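Local coordinates for coat protein (Pseudomonas phage PP7, PDB 2QUD) that assembles as dimers into an icosahedral T=3 capsid, packages the phage RNA genome through its packaging signals and represses translation of the viral replicase, at residues A15-T20 with F31-G36; G40-T45 with L63-V68; Y57-K62 with H84-V89. All blocks are in the same frame, centred on the assembly; numbering follows the deposited sequence.

Overall arrangement
All three contacts join strands that are neighbours in one antiparallel sheet, whose strands follow chain order as a meander. Contact 1 and contact 2, centres 10 Å apart, touch directly: F31 N lies 2.8 Å from L44 O, a probable backbone hydrogen bond between strands 29-32 and 43-50. Contacts 2 and 3 share strand 56-68, with centres about 20 Å apart, and meet where T45 O lies 2.8 Å from K62 N. Contacts 1 and 3 do not touch. The RNA-binding residues R43 and D64 lie in contact 2, and R58, K62 and T87 in contact 3; contact 1 joins this surface through E32, which pairs with R43. Each contact also touches the second subunit.

Contact 1. Residues A15-T20 with F31-G36; sequences ATRTLT and FEEKVG
The guanidinium of R17 meets the carboxylate of E33 at its edge, NE and NH2 facing one oxygen each, while L103 of the second subunit packs on R17. F31 likewise turns a ring edge to the facing strand, CD2 lying 3.6 Å from L19 O. Both pairs join the two arms of the beta hairpin built on strands 15-24 and 29-32. Its antiparallel ladder is represented here by the hydrogen-bonded pair T20 and E32, in which T20 N to E32 O and E32 N to T20 O are both 2.8 Å.

Past L19 and E33 the two chains diverge, and the side-on salt bridge spans the widening gap: R17 NE to E33 OE2 is 2.8 Å and R17 NH2 to E33 OE1 is 2.9 Å. Both acceptors are approached on the syn side but out of the carboxylate plane, because the two flat groups are turned 27° apart. E33 holds CG anti to its N (chi1 -174°) and stays extended, passing T18 O on the way; R17 folds at chi2 and chi3 to meet it. The carboxylate of E32 turns elsewhere, to R41 and the RNA-binding R43. On the other side of the ladder, L19 CB packs 3.9 Å from F31 CB. Two waters fill in between the chains: one joins T18 N to E33 OE2, and the other gives a hydrogen to T18 O, accepts one from K34 N and bonds T20 OG1 at 2.8 Å.

Contact 2. Residues G40-T45 with L63-V68; sequences GRLRLT and LDQADV
The carbonyl oxygen of D64 is gripped twice, by R43 N at 3.1 Å, in the carbonyl plane, and by a water that donates to it at 2.8 Å. The same water donates to R41 O and accepts from A66 N, so it carries the cross-strand connection on from the point where regular pairing stops. A return bond of 2.8 Å from D64 N to R43 O completes the hydrogen-bonded pair of this antiparallel beta hairpin, and L44 opposite L63 forms the next, non-hydrogen-bonded pair. Ahead of R43, residues 40-42 are loop, and a second water continues the bridging there by donating to both G40 O and A66 O.

Apolar packing follows the leucines. L42 has CG anti to its N (chi1 -176°), which carries CD1 across to L63 CD1 at 3.9 Å and, beside it, to Q65 CB; that methyl also comes close to D64 O. At the far end G40 has positive phi and no side chain, and its CA settles 3.6 Å from A66 CB with V68 CG2 close by.

R43 and D64, both RNA-binding residues, sit on one side of the sheet with their beta carbons 4.0 Å apart, but their charged ends do not meet. R43 reaches E32 instead, while D64 OD2 takes a hydrogen from a water that T45 OG1 also bonds. L42, L44, L63 and Q65 face the second subunit. Q65 bonds S96 and S99 of the second subunit, on its helix 94-109, and L103 of that subunit packs on L42; within the chain, strands 29-32 and 76-89 flank the hairpin.

Contact 3. Residues Y57-K62 with H84-V89; sequences YRVNLK and HDVTIV
Backbone hydrogen bonds run the length of this antiparallel hairpin, in which Y57, V59 and L61 pair with I88, V86 and H84, each pair making two bonds. Y57 N to I88 O and H84 N to L61 O, both 2.7 Å, are the shortest of the six. CA-H...O contacts fill the intervening pairs, such as R58 CA to V86 O at 3.3 Å.

Charged and polar side chains occupy the face that carries R58, N60, D85 and T87. R58 grips D85 side-on: NE bonds OD2 at 3.0 Å, on the syn lone pair, and NH1 reaches OD1 at 3.3 Å, nearly straight at 175°. Bends at chi2 and chi3 bring the arginine alongside T87, its CD 3.2 Å from T87 OG1. N60 ND2 adds a long, weak bond to D85 OD1 and, more firmly, gives a hydrogen to a water that donates to H84 O.

Apolar and aromatic groups line the opposite face. V59 CB meets V86 CB at 4.0 Å, and L61 CB packs near CD2 of H84, whose ND1 bonds W82 of the second subunit. V86 also rests on L100 of helix 94-109, and V59 on L116 of the second subunit.

Residues 84-87 pair with a strand of that subunit, so the sheet continues through the dimer. The contact thus has a packed face and a polar one bearing the RNA-binding R58 and T87, where D85 orients R58 and probably offsets part of its charge.

Contact 1. Residues A15-T20 with F31-G36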
ATOM      1  N   ALA A  15     -15.709  -2.788 -13.847  1.00 33.35           N
ATOM      2  CA  ALA A  15     -14.733  -1.920 -14.540  1.00 30.34           C
ATOM      3  C   ALA A  15     -13.290  -2.399 -14.344  1.00 29.48           C
ATOM      4  O   ALA A  15     -12.986  -2.968 -13.319  1.00 24.81           O
ATOM      5  CB  ALA A  15     -14.841  -0.489 -14.067  1.00 25.40           C
ATOM      6  N   THR A  16     -12.444  -2.189 -15.351  1.00 25.37           N
ATOM      7  CA  THR A  16     -11.044  -2.610 -15.285  1.00 22.76           C
ATOM      8  C   THR A  16     -10.166  -1.481 -15.784  1.00 23.72           C
ATOM      9  O   THR A  16     -10.578  -0.684 -16.639  1.00 24.96           O
ATOM     10  CB  THR A  16     -10.756  -3.913 -16.062  1.00 30.00           C
ATOM     11  OG1 THR A  16     -11.090  -3.714 -17.436  1.00 27.51           O
ATOM     12  CG2 THR A  16     -11.557  -5.128 -15.461  1.00 30.06           C
ATOM     13  N   ARG A  17      -8.967  -1.399 -15.186  1.00 17.67           N
ATOM     14  CA  ARG A  17      -7.917  -0.431 -15.518  1.00 17.51           C
ATOM     15  C   ARG A  17      -6.682  -1.271 -15.776  1.00 17.99           C
ATOM     16  O   ARG A  17      -6.235  -2.012 -14.896  1.00 18.93           O
ATOM     17  CB  ARG A  17      -7.670   0.513 -14.321  1.00 20.11           C
ATOM     18  CG  ARG A  17      -8.910   1.288 -13.827  1.00 24.88           C
ATOM     19  CD  ARG A  17      -9.325   2.350 -14.780  1.00 24.73           C
ATOM     20  NE  ARG A  17      -8.355   3.446 -14.836  1.00 22.92           N
ATOM     21  CZ  ARG A  17      -8.271   4.456 -13.970  1.00 25.21           C
ATOM     22  NH1 ARG A  17      -9.088   4.566 -12.946  1.00 25.81           N
ATOM     23  NH2 ARG A  17      -7.332   5.373 -14.137  1.00 26.92           N
ATOM     24  N   THR A  18      -6.128  -1.178 -16.993  1.00 16.77           N
ATOM     25  CA  THR A  18      -4.984  -2.006 -17.374  1.00 14.46           C
ATOM     26  C   THR A  18      -3.731  -1.141 -17.373  1.00 15.97           C
ATOM     27  O   THR A  18      -3.704  -0.136 -18.049  1.00 16.65           O
ATOM     28  CB  THR A  18      -5.188  -2.629 -18.767  1.00 17.97           C
ATOM     29  OG1 THR A  18      -6.372  -3.432 -18.746  1.00 18.83           O
ATOM     30  CG2 THR A  18      -3.962  -3.447 -19.204  1.00 21.15           C
ATOM     31  N   LEU A  19      -2.708  -1.580 -16.647  0.50 15.51           N
ATOM     32  CA  LEU A  19      -1.420  -0.909 -16.618  0.50 19.28           C
ATOM     33  C   LEU A  19      -0.396  -1.776 -17.318  0.50 14.59           C
ATOM     34  O   LEU A  19      -0.188  -2.931 -16.949  0.50 14.56           O
ATOM     35  CB  LEU A  19      -0.974  -0.624 -15.197  0.50 20.72           C
ATOM     36  CG  LEU A  19      -1.751   0.500 -14.511  0.50 16.62           C
ATOM     37  CD1 LEU A  19      -2.826  -0.080 -13.602  0.50 27.28           C
ATOM     38  CD2 LEU A  19      -0.770   1.352 -13.756  0.50 17.94           C
ATOM     39  N   THR A  20       0.268  -1.179 -18.303  1.00 16.06           N
ATOM     40  CA  THR A  20       1.203  -1.859 -19.211  1.00 12.66           C
ATOM     41  C   THR A  20       2.630  -1.505 -18.895  1.00 17.23           C
ATOM     42  O   THR A  20       2.943  -0.335 -18.689  1.00 16.48           O
ATOM     43  CB  THR A  20       0.892  -1.451 -20.679  1.00 15.32           C
ATOM     44  OG1 THR A  20      -0.477  -1.796 -20.967  1.00 17.15           O
ATOM     45  CG2 THR A  20       1.782  -2.147 -21.629  1.00 18.20           C
ATOM     46  N   PHE A  31       4.995   0.733 -14.972  1.00 16.24           N
ATOM     47  CA  PHE A  31       3.784   0.371 -15.687  1.00 14.86           C
ATOM     48  C   PHE A  31       2.980   1.662 -15.876  1.00 16.30           C
ATOM     49  O   PHE A  31       2.956   2.519 -14.966  1.00 17.71           O
ATOM     50  CB  PHE A  31       2.892  -0.623 -14.930  1.00 17.03           C
ATOM     51  CG  PHE A  31       3.502  -2.012 -14.731  1.00 13.03           C
ATOM     52  CD1 PHE A  31       4.534  -2.185 -13.782  1.00 16.68           C
ATOM     53  CD2 PHE A  31       3.076  -3.107 -15.466  1.00 15.14           C
ATOM     54  CE1 PHE A  31       5.097  -3.440 -13.601  1.00 16.95           C
ATOM     55  CE2 PHE A  31       3.643  -4.346 -15.286  1.00 17.65           C
ATOM     56  CZ  PHE A  31       4.617  -4.520 -14.348  1.00 16.32           C
ATOM     57  N   GLU A  32       2.319   1.823 -17.021  1.00 15.67           N
ATOM     58  CA  GLU A  32       1.491   2.990 -17.250  1.00 16.63           C
ATOM     59  C   GLU A  32       0.154   2.574 -17.859  1.00 14.61           C
ATOM     60  O   GLU A  32       0.113   1.625 -18.644  1.00 15.41           O
ATOM     61  CB  GLU A  32       2.252   3.945 -18.177  1.00 25.16           C
ATOM     62  CG  GLU A  32       1.469   4.935 -18.927  1.00 31.52           C
ATOM     63  CD  GLU A  32       2.357   5.714 -19.847  1.00 33.42           C
ATOM     64  OE1 GLU A  32       2.327   5.461 -21.091  1.00 26.12           O
ATOM     65  OE2 GLU A  32       3.073   6.557 -19.281  1.00 24.14           O
ATOM     66  N   GLU A  33      -0.909   3.299 -17.488  1.00 14.76           N
ATOM     67  CA  GLU A  33      -2.178   3.089 -18.111  1.00 16.28           C
ATOM     68  C   GLU A  33      -2.196   3.810 -19.468  1.00 17.49           C
ATOM     69  O   GLU A  33      -2.223   5.031 -19.513  1.00 17.27           O
ATOM     70  CB  GLU A  33      -3.330   3.580 -17.253  1.00 19.61           C
ATOM     71  CG  GLU A  33      -4.649   3.219 -17.857  1.00 18.98           C
ATOM     72  CD  GLU A  33      -5.822   3.771 -17.128  1.00 23.30           C
ATOM     73  OE1 GLU A  33      -5.685   4.809 -16.448  1.00 23.08           O
ATOM     74  OE2 GLU A  33      -6.901   3.174 -17.264  1.00 22.10           O
ATOM     75  N   LYS A  34      -2.167   3.043 -20.550  1.00 16.42           N
ATOM     76  CA  LYS A  34      -2.056   3.607 -21.904  1.00 16.48           C
ATOM     77  C   LYS A  34      -3.401   4.030 -22.451  1.00 18.55           C
ATOM     78  O   LYS A  34      -3.917   3.433 -23.403  1.00 21.14           O
ATOM     79  CB  LYS A  34      -1.346   2.637 -22.837  1.00 18.22           C
ATOM     80  CG  LYS A  34       0.063   2.392 -22.424  1.00 17.64           C
ATOM     81  CD  LYS A  34       0.755   1.563 -23.502  1.00 22.51           C
ATOM     82  CE  LYS A  34       2.232   1.428 -23.262  1.00 27.16           C
ATOM     83  NZ  LYS A  34       2.827   0.766 -24.479  1.00 33.36           N
ATOM     84  N   VAL A  35      -3.956   5.068 -21.822  1.00 16.27           N
ATOM     85  CA  VAL A  35      -5.247   5.658 -22.175  0.50 18.81           C
ATOM     86  C   VAL A  35      -5.041   7.180 -22.106  1.00 20.99           C
ATOM     87  O   VAL A  35      -4.333   7.666 -21.209  1.00 20.27           O
ATOM     88  CB  VAL A  35      -6.345   5.221 -21.160  0.50 19.22           C
ATOM     89  CG1 VAL A  35      -7.708   5.848 -21.485  0.50 18.04           C
ATOM     90  CG2 VAL A  35      -6.442   3.695 -21.118  0.50 24.71           C
ATOM     91  N   GLY A  36      -5.658   7.928 -23.008  1.00 17.76           N
ATOM     92  CA  GLY A  36      -5.566   9.378 -22.976  1.00 17.93           C
ATOM     93  C   GLY A  36      -4.200   9.945 -23.356  1.00 19.09           C
ATOM     94  O   GLY A  36      -3.335   9.214 -23.778  1.00 20.75           O
TER
HETATM   95  O   HOH W   1      -2.454   0.140 -20.497  1.00 17.30           O
HETATM   96  O   HOH W   2      -7.356   0.851 -18.690  1.00 19.36           O

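Contact 2. Residues G40-T45 with L63-V68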
ATOM      1  N   GLY A  40       0.003  12.753 -17.582  1.00 28.33           N
ATOM      2  CA  GLY A  40      -1.000  12.467 -16.587  1.00 33.79           C
ATOM      3  C   GLY A  40      -1.469  11.031 -16.518  1.00 27.93           C
ATOM      4  O   GLY A  40      -2.361  10.737 -15.730  1.00 25.99           O
ATOM      5  N   ARG A  41      -0.897  10.141 -17.336  1.00 23.84           N
ATOM      6  CA  ARG A  41      -1.274   8.723 -17.277  1.00 17.97           C
ATOM      7  C   ARG A  41      -0.898   8.170 -15.903  1.00 17.16           C
ATOM      8  O   ARG A  41       0.188   8.453 -15.379  1.00 19.38           O
ATOM      9  CB  ARG A  41      -0.627   7.853 -18.349  1.00 18.77           C
ATOM     10  CG  ARG A  41      -1.158   8.138 -19.732  1.00 17.84           C
ATOM     11  CD  ARG A  41      -0.434   7.387 -20.802  1.00 17.99           C
ATOM     12  NE  ARG A  41      -1.141   7.499 -22.074  1.00 16.60           N
ATOM     13  CZ  ARG A  41      -0.846   6.838 -23.187  1.00 18.35           C
ATOM     14  NH1 ARG A  41       0.176   6.005 -23.231  1.00 19.32           N
ATOM     15  NH2 ARG A  41      -1.616   6.979 -24.269  1.00 18.09           N
ATOM     16  N   LEU A  42      -1.813   7.359 -15.386  1.00 18.24           N
ATOM     17  CA  LEU A  42      -1.592   6.592 -14.143  1.00 17.50           C
ATOM     18  C   LEU A  42      -0.342   5.753 -14.308  1.00 16.25           C
ATOM     19  O   LEU A  42      -0.171   5.107 -15.342  1.00 17.23           O
ATOM     20  CB  LEU A  42      -2.779   5.687 -13.876  1.00 20.19           C
ATOM     21  CG  LEU A  42      -2.760   4.881 -12.574  1.00 19.91           C
ATOM     22  CD1 LEU A  42      -2.811   5.828 -11.345  1.00 21.20           C
ATOM     23  CD2 LEU A  42      -3.940   3.925 -12.590  1.00 20.33           C
ATOM     24  N   ARG A  43       0.526   5.796 -13.280  1.00 19.49           N
ATOM     25  CA  ARG A  43       1.829   5.152 -13.247  0.50 19.16           C
ATOM     26  C   ARG A  43       1.984   4.272 -12.001  1.00 17.18           C
ATOM     27  O   ARG A  43       1.610   4.707 -10.922  1.00 18.33           O
ATOM     28  CB  ARG A  43       2.925   6.220 -13.168  0.50 22.51           C
ATOM     29  CG  ARG A  43       4.276   5.803 -13.744  0.50 24.73           C
ATOM     30  CD  ARG A  43       4.436   6.314 -15.180  0.50 56.13           C
ATOM     31  NE  ARG A  43       5.810   6.712 -15.490  0.50 47.31           N
ATOM     32  CZ  ARG A  43       6.187   7.404 -16.568  0.50 46.76           C
ATOM     33  NH1 ARG A  43       7.471   7.704 -16.730  0.50 69.45           N
ATOM     34  NH2 ARG A  43       5.311   7.796 -17.494  0.50 60.25           N
ATOM     35  N   LEU A  44       2.587   3.100 -12.175  1.00 18.69           N
ATOM     36  CA  LEU A  44       2.974   2.228 -11.066  1.00 17.30           C
ATOM     37  C   LEU A  44       4.433   1.877 -11.259  1.00 16.74           C
ATOM     38  O   LEU A  44       4.812   1.327 -12.284  1.00 16.52           O
ATOM     39  CB  LEU A  44       2.147   0.936 -11.061  1.00 15.58           C
ATOM     40  CG  LEU A  44       2.522  -0.108  -9.973  1.00 16.64           C
ATOM     41  CD1 LEU A  44       2.349   0.471  -8.536  1.00 19.32           C
ATOM     42  CD2 LEU A  44       1.722  -1.396 -10.149  1.00 21.05           C
ATOM     43  N   THR A  45       5.255   2.205 -10.261  1.00 18.19           N
ATOM     44  CA  THR A  45       6.654   1.858 -10.277  1.00 15.14           C
ATOM     45  C   THR A  45       6.855   0.769  -9.236  1.00 14.58           C
ATOM     46  O   THR A  45       6.329   0.875  -8.118  1.00 17.96           O
ATOM     47  CB  THR A  45       7.491   3.112  -9.960  1.00 18.48           C
ATOM     48  OG1 THR A  45       7.186   4.134 -10.914  1.00 19.11           O
ATOM     49  CG2 THR A  45       9.012   2.791  -9.961  1.00 19.06           C
ATOM     50  N   LEU A  63       2.343   4.074  -6.627  1.00 17.88           N
ATOM     51  CA  LEU A  63       1.240   4.447  -7.518  1.00 17.33           C
ATOM     52  C   LEU A  63       1.157   5.981  -7.564  1.00 20.47           C
ATOM     53  O   LEU A  63       0.893   6.622  -6.539  1.00 17.62           O
ATOM     54  CB  LEU A  63      -0.064   3.867  -7.019  1.00 20.83           C
ATOM     55  CG  LEU A  63      -1.250   3.937  -7.966  1.00 19.45           C
ATOM     56  CD1 LEU A  63      -1.057   3.070  -9.253  1.00 18.00           C
ATOM     57  CD2 LEU A  63      -2.545   3.558  -7.262  1.00 23.01           C
ATOM     58  N   ASP A  64       1.390   6.524  -8.768  1.00 20.38           N
ATOM     59  CA  ASP A  64       1.362   7.959  -9.027  1.00 21.93           C
ATOM     60  C   ASP A  64       0.110   8.244  -9.840  1.00 23.68           C
ATOM     61  O   ASP A  64      -0.032   7.728 -10.956  1.00 21.99           O
ATOM     62  CB  ASP A  64       2.598   8.409  -9.816  1.00 21.66           C
ATOM     63  CG  ASP A  64       3.884   8.398  -9.003  1.00 34.64           C
ATOM     64  OD1 ASP A  64       3.859   8.756  -7.813  1.00 31.26           O
ATOM     65  OD2 ASP A  64       4.940   8.087  -9.609  1.00 28.36           O
ATOM     66  N   GLN A  65      -0.788   9.069  -9.281  1.00 23.02           N
ATOM     67  CA  GLN A  65      -2.002   9.476  -9.980  1.00 21.98           C
ATOM     68  C   GLN A  65      -1.958  11.001 -10.199  1.00 24.34           C
ATOM     69  O   GLN A  65      -2.155  11.773  -9.270  1.00 24.60           O
ATOM     70  CB  GLN A  65      -3.246   9.055  -9.213  1.00 22.84           C
ATOM     71  CG  GLN A  65      -4.526   9.326  -9.948  1.00 25.30           C
ATOM     72  CD  GLN A  65      -5.745   9.046  -9.130  1.00 29.56           C
ATOM     73  OE1 GLN A  65      -6.455   8.075  -9.386  1.00 26.78           O
ATOM     74  NE2 GLN A  65      -5.999   9.892  -8.113  1.00 24.92           N
ATOM     75  N   ALA A  66      -1.642  11.409 -11.427  1.00 26.80           N
ATOM     76  CA  ALA A  66      -1.612  12.817 -11.780  1.00 28.00           C
ATOM     77  C   ALA A  66      -3.030  13.259 -12.050  1.00 27.08           C
ATOM     78  O   ALA A  66      -3.855  12.487 -12.536  1.00 34.32           O
ATOM     79  CB  ALA A  66      -0.726  13.065 -13.020  1.00 27.71           C
ATOM     80  N   ASP A  67      -3.301  14.533 -11.766  1.00 32.87           N
ATOM     81  CA  ASP A  67      -4.569  15.140 -12.093  1.00 33.69           C
ATOM     82  C   ASP A  67      -4.333  16.161 -13.199  1.00 27.56           C
ATOM     83  O   ASP A  67      -3.454  17.007 -13.068  1.00 35.60           O
ATOM     84  CB  ASP A  67      -5.155  15.831 -10.875  1.00 37.83           C
ATOM     85  CG  ASP A  67      -6.634  16.015 -10.997  1.00 40.46           C
ATOM     86  OD1 ASP A  67      -7.369  15.047 -10.739  1.00 46.63           O
ATOM     87  OD2 ASP A  67      -7.066  17.119 -11.367  1.00 50.25           O
ATOM     88  N   VAL A  68      -5.116  16.075 -14.273  1.00 37.52           N
ATOM     89  CA  VAL A  68      -4.884  16.883 -15.460  1.00 40.97           C
ATOM     90  C   VAL A  68      -5.993  17.900 -15.646  1.00 48.65           C
ATOM     91  O   VAL A  68      -7.168  17.559 -15.526  1.00 58.43           O
ATOM     92  CB  VAL A  68      -4.748  16.002 -16.714  1.00 43.95           C
ATOM     93  CG1 VAL A  68      -4.686  16.852 -17.973  1.00 47.81           C
ATOM     94  CG2 VAL A  68      -3.511  15.121 -16.571  1.00 35.68           C
TER
HETATM   95  O   HOH W   3      -3.028   9.692 -13.393  1.00 23.20           O
HETATM   96  O   HOH W   4       0.489   9.719 -12.923  1.00 22.48           O
HETATM   97  O   HOH W   5       4.991   5.439 -10.225  1.00 23.63           O

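Contact 3. Residues Y57-K62 with H84-V89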
ATOM      1  N   TYR A  57      14.332  -8.934   1.933  1.00 19.69           N
ATOM      2  CA  TYR A  57      13.992  -8.291   0.663  1.00 23.30           C
ATOM      3  C   TYR A  57      13.103  -7.084   0.938  1.00 20.06           C
ATOM      4  O   TYR A  57      12.369  -7.073   1.920  1.00 21.52           O
ATOM      5  CB  TYR A  57      13.224  -9.257  -0.240  1.00 21.31           C
ATOM      6  CG  TYR A  57      13.998 -10.500  -0.596  1.00 21.98           C
ATOM      7  CD1 TYR A  57      14.747 -10.563  -1.759  1.00 27.07           C
ATOM      8  CD2 TYR A  57      14.023 -11.591   0.249  1.00 24.78           C
ATOM      9  CE1 TYR A  57      15.490 -11.700  -2.066  1.00 27.69           C
ATOM     10  CE2 TYR A  57      14.751 -12.739  -0.051  1.00 34.79           C
ATOM     11  CZ  TYR A  57      15.486 -12.783  -1.212  1.00 39.21           C
ATOM     12  OH  TYR A  57      16.204 -13.909  -1.513  1.00 43.55           O
ATOM     13  N   ARG A  58      13.209  -6.082   0.072  1.00 19.20           N
ATOM     14  CA  ARG A  58      12.454  -4.857   0.181  1.00 17.74           C
ATOM     15  C   ARG A  58      11.685  -4.723  -1.127  1.00 16.87           C
ATOM     16  O   ARG A  58      12.293  -4.668  -2.217  1.00 17.68           O
ATOM     17  CB  ARG A  58      13.325  -3.639   0.436  1.00 23.12           C
ATOM     18  CG  ARG A  58      14.002  -3.647   1.809  1.00 40.50           C
ATOM     19  CD  ARG A  58      13.020  -3.350   2.942  1.00 56.85           C
ATOM     20  NE  ARG A  58      12.722  -1.919   3.050  1.00 44.62           N
ATOM     21  CZ  ARG A  58      13.409  -1.047   3.783  1.00 58.52           C
ATOM     22  NH1 ARG A  58      13.019   0.221   3.798  1.00 68.07           N
ATOM     23  NH2 ARG A  58      14.491  -1.409   4.484  1.00 45.39           N
ATOM     24  N   VAL A  59      10.352  -4.747  -1.026  1.00 17.44           N
ATOM     25  CA  VAL A  59       9.451  -4.469  -2.151  1.00 18.46           C
ATOM     26  C   VAL A  59       8.980  -3.038  -2.048  1.00 16.39           C
ATOM     27  O   VAL A  59       8.507  -2.607  -0.993  1.00 18.87           O
ATOM     28  CB  VAL A  59       8.197  -5.372  -2.117  1.00 18.20           C
ATOM     29  CG1 VAL A  59       7.191  -4.931  -3.172  1.00 21.13           C
ATOM     30  CG2 VAL A  59       8.555  -6.833  -2.281  1.00 23.28           C
ATOM     31  N   ASN A  60       9.158  -2.264  -3.118  1.00 18.44           N
ATOM     32  CA  ASN A  60       8.615  -0.926  -3.174  1.00 19.33           C
ATOM     33  C   ASN A  60       7.639  -0.839  -4.328  1.00 18.88           C
ATOM     34  O   ASN A  60       7.961  -1.279  -5.427  1.00 19.80           O
ATOM     35  CB  ASN A  60       9.718   0.114  -3.317  1.00 22.54           C
ATOM     36  CG  ASN A  60      10.524   0.270  -2.059  1.00 26.61           C
ATOM     37  OD1 ASN A  60      11.534  -0.399  -1.868  1.00 31.90           O
ATOM     38  ND2 ASN A  60      10.055   1.122  -1.156  1.00 33.51           N
ATOM     39  N   LEU A  61       6.438  -0.334  -4.056  1.00 16.60           N
ATOM     40  CA  LEU A  61       5.461  -0.058  -5.088  1.00 16.22           C
ATOM     41  C   LEU A  61       5.063   1.392  -4.929  1.00 18.23           C
ATOM     42  O   LEU A  61       4.800   1.825  -3.826  1.00 19.40           O
ATOM     43  CB  LEU A  61       4.219  -0.909  -4.895  1.00 14.79           C
ATOM     44  CG  LEU A  61       4.368  -2.447  -4.857  1.00 20.95           C
ATOM     45  CD1 LEU A  61       2.997  -3.178  -4.594  1.00 20.15           C
ATOM     46  CD2 LEU A  61       5.040  -2.910  -6.161  1.00 22.61           C
ATOM     47  N   LYS A  62       4.979   2.139  -6.027  1.00 21.02           N
ATOM     48  CA  LYS A  62       4.610   3.586  -5.983  1.00 19.97           C
ATOM     49  C   LYS A  62       3.568   3.818  -7.060  1.00 23.18           C
ATOM     50  O   LYS A  62       3.862   3.745  -8.247  1.00 21.08           O
ATOM     51  CB  LYS A  62       5.828   4.477  -6.237  1.00 22.11           C
ATOM     52  CG  LYS A  62       5.596   5.996  -6.197  1.00 24.62           C
ATOM     53  CD  LYS A  62       6.954   6.714  -6.355  1.00 31.02           C
ATOM     54  CE  LYS A  62       6.887   8.199  -6.081  1.00 50.43           C
ATOM     55  NZ  LYS A  62       8.253   8.791  -6.183  1.00 58.58           N
ATOM     56  N   HIS A  84       4.101   1.796  -1.177  1.00 15.44           N
ATOM     57  CA  HIS A  84       4.213   0.626  -0.310  1.00 16.84           C
ATOM     58  C   HIS A  84       5.662   0.287  -0.130  1.00 16.97           C
ATOM     59  O   HIS A  84       6.437   0.321  -1.076  1.00 16.56           O
ATOM     60  CB  HIS A  84       3.492  -0.580  -0.924  1.00 15.26           C
ATOM     61  CG  HIS A  84       2.080  -0.295  -1.286  1.00 17.33           C
ATOM     62  ND1 HIS A  84       1.005  -0.667  -0.504  1.00 15.70           N
ATOM     63  CD2 HIS A  84       1.568   0.375  -2.340  1.00 18.10           C
ATOM     64  CE1 HIS A  84      -0.109  -0.239  -1.073  1.00 18.23           C
ATOM     65  NE2 HIS A  84       0.204   0.400  -2.189  1.00 15.23           N
ATOM     66  N   ASP A  85       6.028  -0.079   1.098  1.00 14.00           N
ATOM     67  CA  ASP A  85       7.379  -0.519   1.405  1.00 15.67           C
ATOM     68  C   ASP A  85       7.177  -1.776   2.244  1.00 16.62           C
ATOM     69  O   ASP A  85       6.694  -1.705   3.366  1.00 18.30           O
ATOM     70  CB  ASP A  85       8.107   0.562   2.168  1.00 17.68           C
ATOM     71  CG  ASP A  85       9.585   0.290   2.325  1.00 27.37           C
ATOM     72  OD1 ASP A  85      10.335   1.271   2.199  1.00 35.92           O
ATOM     73  OD2 ASP A  85      10.006  -0.857   2.570  1.00 26.81           O
ATOM     74  N   VAL A  86       7.560  -2.918   1.687  1.00 14.74           N
ATOM     75  CA  VAL A  86       7.311  -4.218   2.320  1.00 15.68           C
ATOM     76  C   VAL A  86       8.673  -4.870   2.606  1.00 19.38           C
ATOM     77  O   VAL A  86       9.516  -5.023   1.713  1.00 16.54           O
ATOM     78  CB  VAL A  86       6.421  -5.162   1.443  1.00 15.60           C
ATOM     79  CG1 VAL A  86       5.913  -6.359   2.266  1.00 15.65           C
ATOM     80  CG2 VAL A  86       5.243  -4.417   0.746  1.00 15.41           C
ATOM     81  N   THR A  87       8.852  -5.280   3.858  1.00 16.05           N
ATOM     82  CA  THR A  87      10.062  -5.941   4.322  1.00 19.63           C
ATOM     83  C   THR A  87       9.696  -7.409   4.538  1.00 18.00           C
ATOM     84  O   THR A  87       8.862  -7.722   5.405  1.00 17.20           O
ATOM     85  CB  THR A  87      10.609  -5.346   5.625  1.00 23.65           C
ATOM     86  OG1 THR A  87      11.015  -3.997   5.396  1.00 23.49           O
ATOM     87  CG2 THR A  87      11.805  -6.131   6.120  1.00 24.56           C
ATOM     88  N   ILE A  88      10.336  -8.257   3.728  1.00 18.48           N
ATOM     89  CA  ILE A  88      10.113  -9.694   3.725  0.50 17.87           C
ATOM     90  C   ILE A  88      11.417 -10.370   4.124  1.00 20.76           C
ATOM     91  O   ILE A  88      12.461 -10.161   3.517  1.00 20.61           O
ATOM     92  CB  ILE A  88       9.604 -10.186   2.349  0.50 23.48           C
ATOM     93  CG1 ILE A  88       8.210  -9.597   2.046  0.50 15.78           C
ATOM     94  CG2 ILE A  88       9.556 -11.715   2.306  0.50 23.07           C
ATOM     95  CD1 ILE A  88       7.101 -10.080   2.967  0.50 20.77           C
ATOM     96  N   VAL A  89      11.365 -11.151   5.195  1.00 20.09           N
ATOM     97  CA  VAL A  89      12.574 -11.718   5.750  1.00 18.90           C
ATOM     98  C   VAL A  89      12.911 -13.028   5.047  1.00 18.09           C
ATOM     99  O   VAL A  89      12.049 -13.851   4.769  1.00 20.89           O
ATOM    100  CB  VAL A  89      12.440 -11.851   7.292  1.00 24.29           C
ATOM    101  CG1 VAL A  89      13.645 -12.562   7.870  1.00 28.53           C
ATOM    102  CG2 VAL A  89      12.273 -10.436   7.938  1.00 19.50           C
TER
HETATM  103  O   HOH W   6       7.877   2.597  -1.517  1.00 37.29           O